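Local coordinates for protein Non-ribosomal peptide synthetase (Methanobrevibacter ruminantium, PDB 6VTJ) that probably carries a nascent peptide on its phosphopantetheine-bearing thiolation domain and releases it by reduction in the adjoining reductase domain, at residues G237-L242 against E300-Q305; I366-K371 against D468-D473; D401-Y406 against R479-L484. All coordinates share one frame; numbering follows the deposited sequence.

Contact 1: residues G237-L242 against E300-Q305; sequences GVINGL and ERAVLQ
L242 points toward helix 291-308 and lays CD1 against the backbone and side chain of A302. L242 CD1 is 3.6 Å from A302 O and 3.9 Å from A302 CB. L242 CD1 is also 4.2 Å from V303 CG2, so one leucine branch touches both neighbours. CG of L242 is anti to the carbonyl carbon (chi1 -70°), and this carries the isobutyl group across to the other helix. V238, one turn earlier, meets V303 methyl to methyl: V238 CG1 lies 3.8 Å from V303 CG2. The two valine side chains cross at about a right angle. I239 adds a looser contact, with I239 CG1 4.3 Å from A302 CB. The A302 methyl points toward helix 229-246 and touches both I239 and L242. The side chains meet by apolar contacts alone, while L242 CD1 also rests against the A302 carbonyl oxygen.

The segment axes run nearly parallel, 16° apart, and approach to 9.7 Å. V238 and V303 both also touch Q255 of strand 252-258, while V303 reaches on to V313 and I315 of strand 313-322. Two neighbouring helices packed side by side on one face of a parallel sheet, each part of a beta-alpha-beta crossover, are typical of the Rossmann-type fold of this reductase family.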
# COMPACT_ATOMS: atom_id res chain seq x y z
N GLY A 237 11.81 -10.31 -2.66
CA GLY A 237 12.36 -9.35 -3.61
C GLY A 237 13.24 -8.31 -2.93
O GLY A 237 14.27 -7.90 -3.48
N VAL A 238 12.86 -7.88 -1.73
CA VAL A 238 13.72 -6.99 -0.96
C VAL A 238 15.01 -7.70 -0.56
O VAL A 238 16.11 -7.14 -0.65
CB VAL A 238 12.96 -6.44 0.26
CG1 VAL A 238 13.92 -5.82 1.24
CG2 VAL A 238 11.92 -5.42 -0.17
N ILE A 239 14.91 -8.95 -0.10
CA ILE A 239 16.12 -9.68 0.28
C ILE A 239 17.06 -9.81 -0.91
O ILE A 239 18.26 -9.57 -0.79
CB ILE A 239 15.75 -11.05 0.88
CG1 ILE A 239 15.42 -10.86 2.37
CG2 ILE A 239 16.91 -12.05 0.70
CD1 ILE A 239 14.46 -11.86 2.95
N ASN A 240 16.51 -10.14 -2.08
CA ASN A 240 17.34 -10.24 -3.27
C ASN A 240 17.99 -8.90 -3.62
O ASN A 240 19.17 -8.85 -4.00
CB ASN A 240 16.48 -10.73 -4.43
CG ASN A 240 15.94 -12.13 -4.20
OD1 ASN A 240 16.52 -12.92 -3.44
ND2 ASN A 240 14.83 -12.45 -4.84
N GLY A 241 17.23 -7.79 -3.50
CA GLY A 241 17.81 -6.49 -3.80
C GLY A 241 18.90 -6.10 -2.82
O GLY A 241 19.90 -5.49 -3.20
N LEU A 242 18.73 -6.49 -1.56
CA LEU A 242 19.75 -6.25 -0.55
C LEU A 242 21.00 -7.06 -0.82
O LEU A 242 22.12 -6.56 -0.64
CB LEU A 242 19.20 -6.58 0.84
CG LEU A 242 18.13 -5.67 1.41
CD1 LEU A 242 17.48 -6.28 2.65
CD2 LEU A 242 18.76 -4.33 1.72
N GLU A 300 11.17 -4.21 6.08
CA GLU A 300 11.86 -3.17 6.84
C GLU A 300 12.91 -3.78 7.74
O GLU A 300 14.03 -3.27 7.85
CB GLU A 300 10.86 -2.35 7.67
CG GLU A 300 10.10 -1.27 6.88
CD GLU A 300 9.42 -0.22 7.77
OE1 GLU A 300 9.81 -0.08 8.95
OE2 GLU A 300 8.51 0.48 7.28
N ARG A 301 12.55 -4.86 8.44
CA ARG A 301 13.51 -5.51 9.33
C ARG A 301 14.70 -6.06 8.57
O ARG A 301 15.84 -5.98 9.04
CB ARG A 301 12.82 -6.62 10.11
CG ARG A 301 13.67 -7.20 11.24
CD ARG A 301 12.86 -8.23 12.01
NE ARG A 301 12.75 -9.48 11.27
CZ ARG A 301 12.15 -10.58 11.72
NH1 ARG A 301 11.57 -10.59 12.92
NH2 ARG A 301 12.12 -11.67 10.97
N ALA A 302 14.48 -6.63 7.37
CA ALA A 302 15.62 -7.08 6.57
C ALA A 302 16.53 -5.91 6.19
O ALA A 302 17.77 -6.03 6.21
CB ALA A 302 15.12 -7.81 5.33
N VAL A 303 15.93 -4.78 5.82
CA VAL A 303 16.71 -3.63 5.38
C VAL A 303 17.57 -3.12 6.54
O VAL A 303 18.79 -2.91 6.40
CB VAL A 303 15.79 -2.53 4.83
CG1 VAL A 303 16.57 -1.24 4.63
CG2 VAL A 303 15.12 -2.98 3.53
N LEU A 304 16.96 -2.97 7.72
CA LEU A 304 17.71 -2.47 8.88
C LEU A 304 18.75 -3.49 9.38
O LEU A 304 19.82 -3.10 9.86
CB LEU A 304 16.73 -2.09 9.99
CG LEU A 304 15.89 -0.83 9.72
CD1 LEU A 304 14.72 -0.66 10.69
CD2 LEU A 304 16.78 0.40 9.76
N GLN A 305 18.45 -4.80 9.28
CA GLN A 305 19.47 -5.81 9.56
C GLN A 305 20.71 -5.62 8.69
O GLN A 305 21.85 -5.56 9.21
CB GLN A 305 18.86 -7.19 9.32
CG GLN A 305 19.76 -8.36 9.69
CD GLN A 305 19.06 -9.68 9.46
OE1 GLN A 305 18.00 -9.94 10.04
NE2 GLN A 305 19.62 -10.51 8.59

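Contact 2: residues I366-K371 against D468-D473; sequences IDYVAK and DWPEAD
The Y368 ring carries P470 on one face. This joins the start of helix 366-376, which directly follows strand 360-365 of the Rossmann-type sheet, to the loop between helices 456-464 and 474-485. P470 CG stands almost exactly over the Y368 ring centre, 3.8 Å from the centroid and 3° off the ring normal. This is a CH-pi contact. P470 CD lies over the same face nearer the rim, 3.5 Å from Y368 CD2. At the edge of the tyrosine ring, in its plane, is D367 OD1 from the preceding residue. The backbone of D468 also comes near this ring, with D468 O 4.2 Å from Y368 CD2 in an oblique approach.

The W469 ring is used differently. V369 CG2 meets it at the edge, near the ring plane, 3.8 Å from W469 CH2. Y368 CB approaches it obliquely, 3.7 Å from W469 CZ3. The CB of W469 points away from the helix. Its CG is anti to the carbonyl carbon (chi1 -75°), and the long indole brings its six-membered ring back to the helix. There W469 CH2 also lies 3.9 Å from the backbone N of V369.

Y368 CG is anti to the carbonyl carbon (chi1 -80°), which turns the ring out over the proline while CB stays against the tryptophan. W469 and P470 thus grip the tyrosine from two places, one at its root and one on its ring. W469 reaches over Q365, N390 and N391, and meets the F467 ring edge-to-face. The P470 carbonyl is also hydrogen-bonded: P470 O accepts from N390 ND2 and Q365 NE2.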
# COMPACT_ATOMS: atom_id res chain seq x y z
N ILE A 366 1.06 12.04 -5.81
CA ILE A 366 2.09 11.09 -6.26
C ILE A 366 3.32 11.80 -6.84
O ILE A 366 4.46 11.30 -6.72
CB ILE A 366 1.48 10.09 -7.27
CG1 ILE A 366 2.39 8.88 -7.48
CG2 ILE A 366 1.28 10.76 -8.60
CD1 ILE A 366 2.58 8.00 -6.29
N ASP A 367 3.13 12.97 -7.46
CA ASP A 367 4.30 13.68 -7.99
C ASP A 367 5.14 14.24 -6.85
O ASP A 367 6.37 14.20 -6.89
CB ASP A 367 3.90 14.78 -9.00
CG ASP A 367 2.67 15.60 -8.58
OD1 ASP A 367 1.97 15.28 -7.59
OD2 ASP A 367 2.37 16.60 -9.29
N TYR A 368 4.48 14.68 -5.77
CA TYR A 368 5.23 15.13 -4.62
C TYR A 368 5.77 13.97 -3.79
O TYR A 368 6.85 14.11 -3.20
CB TYR A 368 4.38 16.10 -3.81
CG TYR A 368 4.43 17.47 -4.45
CD1 TYR A 368 3.68 17.74 -5.59
CD2 TYR A 368 5.25 18.48 -3.94
CE1 TYR A 368 3.74 18.98 -6.19
CE2 TYR A 368 5.31 19.72 -4.54
CZ TYR A 368 4.56 19.96 -5.66
OH TYR A 368 4.62 21.19 -6.26
N VAL A 369 5.09 12.81 -3.75
CA VAL A 369 5.71 11.64 -3.13
C VAL A 369 7.04 11.33 -3.80
O VAL A 369 8.06 11.10 -3.14
CB VAL A 369 4.79 10.42 -3.16
CG1 VAL A 369 5.51 9.22 -2.58
CG2 VAL A 369 3.52 10.68 -2.38
N ALA A 370 7.04 11.32 -5.14
CA ALA A 370 8.28 10.98 -5.86
C ALA A 370 9.37 12.02 -5.64
O ALA A 370 10.55 11.67 -5.43
CB ALA A 370 7.98 10.80 -7.35
N LYS A 371 9.02 13.31 -5.68
CA LYS A 371 9.99 14.35 -5.34
C LYS A 371 10.57 14.14 -3.94
O LYS A 371 11.78 14.27 -3.74
CB LYS A 371 9.36 15.74 -5.42
CG LYS A 371 9.01 16.20 -6.81
CD LYS A 371 8.60 17.66 -6.78
CE LYS A 371 7.71 18.03 -7.95
NZ LYS A 371 7.37 19.49 -7.88
N ASP A 468 8.14 21.46 0.72
CA ASP A 468 6.94 21.56 1.53
C ASP A 468 5.81 20.83 0.81
O ASP A 468 5.77 20.79 -0.42
CB ASP A 468 6.53 23.03 1.78
CG ASP A 468 7.31 23.70 2.90
OD1 ASP A 468 8.26 23.12 3.42
OD2 ASP A 468 6.96 24.84 3.29
N TRP A 469 4.87 20.24 1.59
CA TRP A 469 3.78 19.55 0.90
C TRP A 469 2.71 20.56 0.44
O TRP A 469 2.35 21.46 1.20
CB TRP A 469 3.13 18.51 1.80
CG TRP A 469 3.93 17.23 2.00
CD1 TRP A 469 4.80 16.96 3.01
CD2 TRP A 469 3.92 16.08 1.16
NE1 TRP A 469 5.34 15.71 2.85
CE2 TRP A 469 4.79 15.14 1.73
CE3 TRP A 469 3.25 15.73 -0.02
CZ2 TRP A 469 5.02 13.88 1.16
CZ3 TRP A 469 3.48 14.48 -0.59
CH2 TRP A 469 4.35 13.57 0.00
N PRO A 470 2.18 20.43 -0.78
CA PRO A 470 1.07 21.30 -1.18
C PRO A 470 -0.22 20.85 -0.54
O PRO A 470 -0.50 19.66 -0.43
CB PRO A 470 1.01 21.12 -2.71
CG PRO A 470 1.57 19.80 -2.96
CD PRO A 470 2.59 19.51 -1.86
N GLU A 471 -1.03 21.82 -0.15
CA GLU A 471 -2.30 21.52 0.49
C GLU A 471 -3.24 20.83 -0.49
O GLU A 471 -3.31 21.18 -1.67
CB GLU A 471 -2.94 22.80 1.00
CG GLU A 471 -2.17 23.43 2.13
CD GLU A 471 -3.06 23.93 3.25
OE1 GLU A 471 -3.01 23.32 4.35
OE2 GLU A 471 -3.79 24.92 3.02
N ALA A 472 -3.96 19.83 0.01
CA ALA A 472 -5.02 19.19 -0.77
C ALA A 472 -6.29 20.02 -0.61
O ALA A 472 -7.26 19.62 0.04
CB ALA A 472 -5.23 17.75 -0.33
N ASP A 473 -6.26 21.22 -1.20
CA ASP A 473 -7.40 22.12 -1.17
C ASP A 473 -8.50 21.68 -2.15
O ASP A 473 -8.35 20.71 -2.91
CB ASP A 473 -6.97 23.56 -1.45
CG ASP A 473 -6.17 23.69 -2.74
OD1 ASP A 473 -6.27 22.81 -3.62
OD2 ASP A 473 -5.42 24.67 -2.87

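Contact 3: residues D401-Y406 against R479-L484; sequences DALNTY and RLFDYL
F481 points from helix 474-485 toward A402, L403 and Y406, and its ring carries the contact between that helix and residues 401-406. Both belong to the C-terminal part of the reductase and follow the last strand of its Rossmann-type sheet. F481 CB meets the Y406 phenol obliquely, 3.3 Å from Y406 OH and 3.7 Å from Y406 CE2. F481 CG is anti to the carbonyl carbon (chi1 -71°), which sends the ring toward L403. L403 CD2 stands over one face as a CH-pi contact, 3.6 Å from the F481 centroid and 5° off the ring normal. Farther out, L403 CG is 3.8 Å from F481 CZ at the tip. A402 CB comes to the ring edge, 4.0 Å from F481 CE2. With an alanine here, L403 CD2 would probably lose the ring face it rests on, and a gap is likely to open beside A402.

L403 also touches I343, Y408 and F490. A hydrogen bond lies beside this apolar patch. The Y406 ring and the D482 carboxylate are turned 76° apart. Y406 OH donates a 2.8 Å hydrogen bond to D482 OD1, meeting that oxygen from above the carboxylate plane.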
# COMPACT_ATOMS: atom_id res chain seq x y z
N ASP A 401 -17.28 17.90 0.80
CA ASP A 401 -17.53 19.25 0.30
C ASP A 401 -17.11 19.37 -1.15
O ASP A 401 -17.83 19.98 -1.96
CB ASP A 401 -16.79 20.29 1.15
CG ASP A 401 -17.40 20.47 2.54
OD1 ASP A 401 -18.49 19.89 2.80
OD2 ASP A 401 -16.77 21.15 3.38
N ALA A 402 -15.95 18.79 -1.50
CA ALA A 402 -15.53 18.80 -2.91
C ALA A 402 -16.47 17.96 -3.79
O ALA A 402 -16.80 18.37 -4.91
CB ALA A 402 -14.10 18.29 -3.03
N LEU A 403 -16.88 16.79 -3.32
CA LEU A 403 -17.75 15.94 -4.14
C LEU A 403 -19.11 16.58 -4.36
O LEU A 403 -19.69 16.46 -5.45
CB LEU A 403 -17.91 14.57 -3.50
CG LEU A 403 -16.85 13.55 -3.88
CD1 LEU A 403 -17.11 12.27 -3.11
CD2 LEU A 403 -16.85 13.33 -5.39
N ASN A 404 -19.64 17.29 -3.37
CA ASN A 404 -20.98 17.87 -3.53
C ASN A 404 -21.04 19.01 -4.54
O ASN A 404 -22.14 19.42 -4.90
CB ASN A 404 -21.51 18.34 -2.17
CG ASN A 404 -22.12 17.22 -1.38
OD1 ASN A 404 -22.40 16.16 -1.92
ND2 ASN A 404 -22.34 17.45 -0.09
N THR A 405 -19.90 19.55 -4.99
CA THR A 405 -20.00 20.54 -6.07
C THR A 405 -20.40 19.90 -7.39
O THR A 405 -20.72 20.62 -8.34
CB THR A 405 -18.68 21.30 -6.23
OG1 THR A 405 -17.69 20.44 -6.82
CG2 THR A 405 -18.18 21.81 -4.90
N TYR A 406 -20.42 18.57 -7.48
CA TYR A 406 -20.97 17.87 -8.63
C TYR A 406 -22.46 17.59 -8.50
O TYR A 406 -23.02 16.95 -9.39
CB TYR A 406 -20.20 16.56 -8.86
CG TYR A 406 -18.72 16.79 -9.01
CD1 TYR A 406 -18.19 17.25 -10.21
CD2 TYR A 406 -17.86 16.58 -7.94
CE1 TYR A 406 -16.83 17.49 -10.34
CE2 TYR A 406 -16.51 16.82 -8.06
CZ TYR A 406 -16.00 17.27 -9.26
OH TYR A 406 -14.65 17.49 -9.37
N ARG A 479 -9.62 18.77 -9.27
CA ARG A 479 -8.78 18.15 -10.28
C ARG A 479 -8.86 16.64 -10.16
O ARG A 479 -9.11 15.93 -11.14
CB ARG A 479 -7.32 18.62 -10.15
CG ARG A 479 -7.09 20.10 -10.48
CD ARG A 479 -5.65 20.39 -10.87
NE ARG A 479 -4.74 20.36 -9.72
CZ ARG A 479 -4.73 21.28 -8.75
NH1 ARG A 479 -5.57 22.31 -8.79
NH2 ARG A 479 -3.87 21.18 -7.75
N LEU A 480 -8.75 16.15 -8.92
CA LEU A 480 -8.73 14.71 -8.70
C LEU A 480 -10.05 14.10 -9.15
O LEU A 480 -10.08 13.14 -9.95
CB LEU A 480 -8.46 14.42 -7.22
CG LEU A 480 -8.32 12.98 -6.73
CD1 LEU A 480 -7.46 12.95 -5.50
CD2 LEU A 480 -9.70 12.38 -6.43
N PHE A 481 -11.15 14.70 -8.72
CA PHE A 481 -12.43 14.11 -9.04
C PHE A 481 -12.75 14.31 -10.51
O PHE A 481 -13.34 13.41 -11.13
CB PHE A 481 -13.51 14.65 -8.10
CG PHE A 481 -13.38 14.15 -6.69
CD1 PHE A 481 -13.21 12.80 -6.45
CD2 PHE A 481 -13.36 15.02 -5.62
CE1 PHE A 481 -13.06 12.33 -5.16
CE2 PHE A 481 -13.22 14.56 -4.33
CZ PHE A 481 -13.07 13.21 -4.09
N ASP A 482 -12.28 15.41 -11.12
CA ASP A 482 -12.56 15.58 -12.54
C ASP A 482 -11.97 14.42 -13.31
O ASP A 482 -12.63 13.82 -14.17
CB ASP A 482 -11.99 16.89 -13.06
CG ASP A 482 -12.81 18.11 -12.67
OD1 ASP A 482 -13.87 17.97 -12.03
OD2 ASP A 482 -12.37 19.22 -13.01
N TYR A 483 -10.76 14.02 -12.92
CA TYR A 483 -10.11 12.94 -13.64
C TYR A 483 -10.95 11.68 -13.52
O TYR A 483 -11.28 11.03 -14.53
CB TYR A 483 -8.69 12.74 -13.12
CG TYR A 483 -7.98 11.62 -13.79
CD1 TYR A 483 -7.43 11.79 -15.05
CD2 TYR A 483 -7.87 10.37 -13.19
CE1 TYR A 483 -6.77 10.75 -15.69
CE2 TYR A 483 -7.23 9.32 -13.82
CZ TYR A 483 -6.68 9.52 -15.08
OH TYR A 483 -6.03 8.49 -15.71
N LEU A 484 -11.36 11.34 -12.30
CA LEU A 484 -12.10 10.10 -12.14
C LEU A 484 -13.45 10.20 -12.82
O LEU A 484 -13.98 9.20 -13.32
CB LEU A 484 -12.25 9.75 -10.66
CG LEU A 484 -10.96 9.48 -9.89
CD1 LEU A 484 -11.27 9.53 -8.41
CD2 LEU A 484 -10.34 8.15 -10.27

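Overall arrangement
Contact 1 comes first and is complete before the others begin. It closes a loop that contains strand 252-258 and joins helices 229-246 and 291-308 of the Rossmann-type core. Contact 2 opens at 366-371, and contact 3 opens at 401-406 before contact 2 has closed. Contact 2 then closes at 468-473 and contact 3 at 479-484, so the two loops cross rather than nest. Both bring the C-terminal part of the chain back: contact 2 to the helix after strand 360-365, contact 3 to helix 396-403. Their nearest atoms are about 5 Å apart. Contact 1 lies across the chain's centre from contact 3, with 40 Å between their centres.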